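Local atomic coordinates of Na Glutathione S-transferase 1 (PDB entry 2ON7), a protein that probably catalyses the conjugation of reduced glutathione to electrophilic compounds. Residues A[106-111]-A[115-120]; A[100-105]-A[126-131]. All blocks are in the same frame, centred on the assembly; numbering follows the deposited sequence.

Overall arrangement
Both contacts join helix 82-109 to helix 117-141 in the all-helical C-terminal domain of the glutathione S-transferase fold, and their centres lie 12 Å apart. Contact 1 sits at the turn between the two helices, a surface contact about 20 Å from the chain centre, and is nested inside the chain loop that contact 2 closes. Contact 2 lies further along the antiparallel pair and is partly buried. No hydrogen bond crosses contact 1, which rests on van der Waals touches around T108 and an apolar V109–V117 pair; contact 2 combines an apolar touch with a salt bridge. The two adjoin directly: L120 CD1 lies 3.9 Å from S104 O.

Contact 1 of 2, residues A[106-111]-A[115-120]; sequences FYTVIG and GDVEQL
T108 meets G115, V117 and L120 across the turn of a helical hairpin, where helix 82-109 ends and helix 117-141 begins; this is the first long helix pair of the C-terminal domain in the glutathione S-transferase fold. The methyl CG2 of T108 reaches the backbone of the incoming segment, 3.4 Å from G115 O. The rotation that sends this methyl trans to the amide nitrogen turns the other branch, T108 OG1, back toward that nitrogen (chi1 -65°), where it touches L120 CD1 at 3.6 Å. The T108 and L120 side chains cross at about a right angle, and the leucine meets the threonine through CD1. T108 OG1 is also hydrogen-bonded to S104 O, one turn back on its own helix.

Beside this, V117 CG1 approaches T108 CG2 at 4.3 Å and V109 CG2 at 4.4 Å, a looser apolar edge. V109 also packs on F170, while R113, in the connection between the segments, lies against T108.

Further out, the backbone marks where the helices end and begin. I110 is the first residue to leave helical phi/psi, and G111 follows with positive phi. D116 is the N-cap, immediately before helix 117-141, and its backbone O accepts from L120 N at 2.7 Å. From its CA the D116 side chain sets off away from segment 106-111 and caps the first turn: Q119 N gives a nearly straight bond (170°) to D116 OD1, 3.2 Å away, met on its anti side and 34° out of the carboxylate plane.

Contact 2 of 2, residues A[100-105]-A[126-131]; sequences VEIKSF and LPARDK
E101 reaches across to A128 with its base and one oxygen, and to K131 with its tip. At the root, E101 CB rests 3.7 Å from A128 CB; beyond CG the chain is extended, carrying the carboxylate over that methyl toward the neighbouring helix. CD then lies 3.9 Å from K131 NZ, and the two oxygens part company. OE2 sits 3.3 Å from A128 CB, whereas OE1 accepts the salt-bridge hydrogen bond from K131 NZ at 3.0 Å, on its syn side and 32° out of the carboxylate plane. K131 comes across E101 at about a right angle, its chain bent at chi3 (80°).

The two helices form an antiparallel pair in the C-terminal helical domain of the glutathione S-transferase fold, their local axes 9.3 Å apart and their directions 150° apart. A128, small and buried, is the close point: besides the glutamate it meets I102, whose CG2 packs 3.4 Å from A128 CB. I102 also touches L125 and, on helix 155-168, H163. Next to E101, V100 packs on V100 of the second subunit.

Contact 1 of 2, residues A[106-111]-A[115-120]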
loop_
_atom_site.group_PDB
_atom_site.type_symbol
_atom_site.label_atom_id
_atom_site.label_comp_id
_atom_site.label_asym_id
_atom_site.label_seq_id
_atom_site.Cartn_x
_atom_site.Cartn_y
_atom_site.Cartn_z
ATOM N N PHE A 106 -8.781 -12.654 11.489
ATOM C CA PHE A 106 -7.478 -13.325 11.432
ATOM C C PHE A 106 -6.771 -13.425 12.781
ATOM O O PHE A 106 -6.407 -14.512 13.216
ATOM C CB PHE A 106 -6.585 -12.592 10.432
ATOM C CG PHE A 106 -5.401 -13.395 9.964
ATOM C CD1 PHE A 106 -4.131 -13.185 10.528
ATOM C CD2 PHE A 106 -5.546 -14.367 8.959
ATOM C CE1 PHE A 106 -3.025 -13.930 10.104
ATOM C CE2 PHE A 106 -4.426 -15.099 8.508
ATOM C CZ PHE A 106 -3.174 -14.886 9.081
ATOM N N TYR A 107 -6.599 -12.285 13.446
ATOM C CA TYR A 107 -5.949 -12.217 14.767
ATOM C C TYR A 107 -6.683 -12.998 15.866
ATOM O O TYR A 107 -6.061 -13.421 16.845
ATOM C CB TYR A 107 -5.683 -10.750 15.165
ATOM C CG TYR A 107 -4.484 -10.168 14.424
ATOM C CD1 TYR A 107 -3.273 -9.910 15.082
ATOM C CD2 TYR A 107 -4.543 -9.926 13.056
ATOM C CE1 TYR A 107 -2.165 -9.385 14.391
ATOM C CE2 TYR A 107 -3.444 -9.423 12.354
ATOM C CZ TYR A 107 -2.257 -9.150 13.024
ATOM O OH TYR A 107 -1.179 -8.650 12.296
ATOM N N THR A 108 -7.991 -13.203 15.689
ATOM C CA THR A 108 -8.776 -14.079 16.557
ATOM C C THR A 108 -8.585 -15.552 16.174
ATOM O O THR A 108 -8.419 -16.396 17.061
ATOM C CB THR A 108 -10.296 -13.700 16.584
ATOM O OG1 THR A 108 -10.459 -12.409 17.171
ATOM C CG2 THR A 108 -11.115 -14.710 17.404
ATOM N N VAL A 109 -8.621 -15.867 14.874
ATOM C CA VAL A 109 -8.502 -17.269 14.446
ATOM C C VAL A 109 -7.094 -17.845 14.725
ATOM O O VAL A 109 -6.948 -19.023 15.091
ATOM C CB VAL A 109 -8.974 -17.508 12.984
ATOM C CG1 VAL A 109 -7.899 -17.068 11.961
ATOM C CG2 VAL A 109 -9.383 -18.985 12.785
ATOM N N ILE A 110 -6.069 -17.002 14.581
ATOM C CA ILE A 110 -4.697 -17.431 14.859
ATOM C C ILE A 110 -4.408 -17.496 16.371
ATOM O O ILE A 110 -3.260 -17.677 16.789
ATOM C CB ILE A 110 -3.634 -16.581 14.091
ATOM C CG1 ILE A 110 -3.560 -15.139 14.623
ATOM C CG2 ILE A 110 -3.885 -16.657 12.572
ATOM C CD1 ILE A 110 -2.370 -14.325 14.106
ATOM N N GLY A 111 -5.456 -17.337 17.177
ATOM C CA GLY A 111 -5.328 -17.388 18.616
ATOM C C GLY A 111 -4.604 -16.226 19.267
ATOM O O GLY A 111 -4.298 -16.271 20.454
ATOM N N GLY A 115 -12.030 -13.106 20.864
ATOM C CA GLY A 115 -13.203 -12.849 20.031
ATOM C C GLY A 115 -13.920 -14.131 19.655
ATOM O O GLY A 115 -13.392 -15.228 19.867
ATOM N N ASP A 116 -15.124 -14.003 19.095
ATOM C CA ASP A 116 -15.858 -15.179 18.626
ATOM C C ASP A 116 -15.725 -15.494 17.126
ATOM O O ASP A 116 -16.329 -14.829 16.274
ATOM C CB ASP A 116 -17.325 -15.128 19.022
ATOM C CG ASP A 116 -18.030 -16.412 18.708
ATOM O OD1 ASP A 116 -17.953 -16.842 17.534
ATOM O OD2 ASP A 116 -18.632 -17.005 19.629
ATOM N N VAL A 117 -14.947 -16.546 16.844
ATOM C CA VAL A 117 -14.713 -17.112 15.503
ATOM C C VAL A 117 -15.904 -17.160 14.530
ATOM O O VAL A 117 -15.954 -16.377 13.587
ATOM C CB VAL A 117 -14.050 -18.514 15.588
ATOM C CG1 VAL A 117 -12.536 -18.386 15.810
ATOM C CG2 VAL A 117 -14.738 -19.401 16.679
ATOM N N GLU A 118 -16.852 -18.072 14.754
ATOM C CA GLU A 118 -17.960 -18.276 13.811
ATOM C C GLU A 118 -18.705 -16.954 13.510
ATOM O O GLU A 118 -19.127 -16.701 12.372
ATOM C CB GLU A 118 -18.913 -19.355 14.341
ATOM C CG GLU A 118 -19.395 -20.361 13.277
ATOM C CD GLU A 118 -18.297 -21.315 12.791
ATOM O OE1 GLU A 118 -18.206 -21.542 11.561
ATOM O OE2 GLU A 118 -17.529 -21.842 13.637
ATOM N N GLN A 119 -18.836 -16.120 14.546
ATOM C CA GLN A 119 -19.481 -14.809 14.462
ATOM C C GLN A 119 -18.631 -13.792 13.695
ATOM O O GLN A 119 -19.145 -13.067 12.839
ATOM C CB GLN A 119 -19.825 -14.297 15.868
ATOM C CG GLN A 119 -21.168 -14.825 16.448
ATOM C CD GLN A 119 -21.060 -16.159 17.217
ATOM O OE1 GLN A 119 -21.463 -16.250 18.381
ATOM N NE2 GLN A 119 -20.534 -17.193 16.560
ATOM N N LEU A 120 -17.337 -13.733 14.008
ATOM C CA LEU A 120 -16.402 -12.930 13.211
ATOM C C LEU A 120 -16.190 -13.464 11.778
ATOM O O LEU A 120 -15.793 -12.709 10.901
ATOM C CB LEU A 120 -15.061 -12.701 13.947
ATOM C CG LEU A 120 -15.066 -11.904 15.270
ATOM C CD1 LEU A 120 -13.867 -12.256 16.153
ATOM C CD2 LEU A 120 -15.106 -10.414 15.005
#

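Contact 2 of 2, residues A[100-105]-A[126-131]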
loop_
_atom_site.group_PDB
_atom_site.type_symbol
_atom_site.label_atom_id
_atom_site.label_comp_id
_atom_site.label_asym_id
_atom_site.label_seq_id
_atom_site.Cartn_x
_atom_site.Cartn_y
_atom_site.Cartn_z
ATOM N N VAL A 100 -6.895 -5.406 5.939
ATOM C CA VAL A 100 -7.361 -4.440 6.979
ATOM C C VAL A 100 -8.822 -4.718 7.427
ATOM O O VAL A 100 -9.148 -4.670 8.625
ATOM C CB VAL A 100 -7.186 -2.915 6.495
ATOM C CG1 VAL A 100 -8.089 -1.941 7.251
ATOM C CG2 VAL A 100 -5.729 -2.457 6.583
ATOM N N GLU A 101 -9.700 -4.975 6.453
ATOM C CA GLU A 101 -11.087 -5.376 6.724
ATOM C C GLU A 101 -11.171 -6.565 7.664
ATOM O O GLU A 101 -12.028 -6.587 8.569
ATOM C CB GLU A 101 -11.812 -5.738 5.433
ATOM C CG GLU A 101 -12.574 -4.599 4.799
ATOM C CD GLU A 101 -12.708 -4.745 3.295
ATOM O OE1 GLU A 101 -12.839 -3.708 2.620
ATOM O OE2 GLU A 101 -12.650 -5.882 2.778
ATOM N N ILE A 102 -10.285 -7.548 7.457
ATOM C CA ILE A 102 -10.395 -8.848 8.153
ATOM C C ILE A 102 -9.465 -9.032 9.366
ATOM O O ILE A 102 -9.561 -10.018 10.063
ATOM C CB ILE A 102 -10.256 -10.058 7.162
ATOM C CG1 ILE A 102 -8.792 -10.449 6.970
ATOM C CG2 ILE A 102 -10.974 -9.747 5.809
ATOM C CD1 ILE A 102 -8.586 -11.723 6.154
ATOM N N LYS A 103 -8.542 -8.094 9.559
ATOM C CA LYS A 103 -7.619 -8.058 10.703
ATOM C C LYS A 103 -8.224 -8.556 12.048
ATOM O O LYS A 103 -7.576 -9.278 12.787
ATOM C CB LYS A 103 -7.089 -6.630 10.860
ATOM C CG LYS A 103 -5.754 -6.519 11.533
ATOM C CD LYS A 103 -5.160 -5.141 11.271
ATOM C CE LYS A 103 -3.958 -4.892 12.179
ATOM N NZ LYS A 103 -2.868 -5.892 11.916
ATOM N N SER A 104 -9.459 -8.187 12.347
ATOM C CA SER A 104 -10.141 -8.703 13.513
ATOM C C SER A 104 -10.537 -10.198 13.454
ATOM O O SER A 104 -10.607 -10.855 14.504
ATOM C CB SER A 104 -11.379 -7.852 13.829
ATOM O OG SER A 104 -12.360 -8.033 12.835
ATOM N N PHE A 105 -10.848 -10.725 12.269
ATOM C CA PHE A 105 -11.073 -12.161 12.164
ATOM C C PHE A 105 -9.780 -12.969 12.332
ATOM O O PHE A 105 -9.715 -13.862 13.170
ATOM C CB PHE A 105 -11.752 -12.570 10.860
ATOM C CG PHE A 105 -11.761 -14.051 10.664
ATOM C CD1 PHE A 105 -12.731 -14.841 11.305
ATOM C CD2 PHE A 105 -10.755 -14.675 9.924
ATOM C CE1 PHE A 105 -12.724 -16.234 11.172
ATOM C CE2 PHE A 105 -10.732 -16.055 9.787
ATOM C CZ PHE A 105 -11.722 -16.844 10.415
ATOM N N LEU A 126 -16.423 -13.140 5.780
ATOM C CA LEU A 126 -17.153 -13.556 4.570
ATOM C C LEU A 126 -17.557 -12.391 3.607
ATOM O O LEU A 126 -17.296 -12.472 2.405
ATOM C CB LEU A 126 -18.336 -14.493 4.903
ATOM C CG LEU A 126 -18.034 -15.889 5.477
ATOM C CD1 LEU A 126 -19.305 -16.700 5.552
ATOM C CD2 LEU A 126 -16.989 -16.647 4.676
ATOM N N PRO A 127 -18.205 -11.321 4.132
ATOM C CA PRO A 127 -18.321 -10.072 3.360
ATOM C C PRO A 127 -16.998 -9.619 2.707
ATOM O O PRO A 127 -16.883 -9.644 1.473
ATOM C CB PRO A 127 -18.801 -9.056 4.405
ATOM C CG PRO A 127 -19.587 -9.895 5.385
ATOM C CD PRO A 127 -18.916 -11.241 5.429
ATOM N N ALA A 128 -16.014 -9.223 3.511
ATOM C CA ALA A 128 -14.734 -8.774 2.996
ATOM C C ALA A 128 -14.163 -9.662 1.870
ATOM O O ALA A 128 -13.502 -9.173 0.957
ATOM C CB ALA A 128 -13.711 -8.671 4.146
ATOM N N ARG A 129 -14.381 -10.964 1.958
ATOM C CA ARG A 129 -13.779 -11.903 1.018
ATOM C C ARG A 129 -14.542 -11.892 -0.312
ATOM O O ARG A 129 -13.964 -12.134 -1.379
ATOM C CB ARG A 129 -13.773 -13.306 1.616
ATOM C CG ARG A 129 -13.604 -14.348 0.573
ATOM C CD ARG A 129 -14.264 -15.636 0.905
ATOM N NE ARG A 129 -15.699 -15.488 0.884
ATOM C CZ ARG A 129 -16.567 -16.494 0.886
ATOM N NH1 ARG A 129 -16.146 -17.761 0.912
ATOM N NH2 ARG A 129 -17.858 -16.215 0.858
ATOM N N ASP A 130 -15.852 -11.647 -0.200
ATOM C CA ASP A 130 -16.772 -11.618 -1.327
ATOM C C ASP A 130 -16.447 -10.426 -2.207
ATOM O O ASP A 130 -16.388 -10.515 -3.436
ATOM C CB ASP A 130 -18.221 -11.520 -0.832
ATOM C CG ASP A 130 -18.703 -12.792 -0.107
ATOM O OD1 ASP A 130 -18.060 -13.859 -0.184
ATOM O OD2 ASP A 130 -19.736 -12.716 0.558
ATOM N N LYS A 131 -16.207 -9.296 -1.578
ATOM C CA LYS A 131 -15.838 -8.150 -2.358
ATOM C C LYS A 131 -14.491 -8.440 -2.997
ATOM O O LYS A 131 -14.369 -8.340 -4.211
ATOM C CB LYS A 131 -15.793 -6.880 -1.512
ATOM C CG LYS A 131 -15.459 -5.633 -2.308
ATOM C CD LYS A 131 -15.621 -4.363 -1.463
ATOM C CE LYS A 131 -14.416 -4.157 -0.565
ATOM N NZ LYS A 131 -14.643 -3.002 0.336
#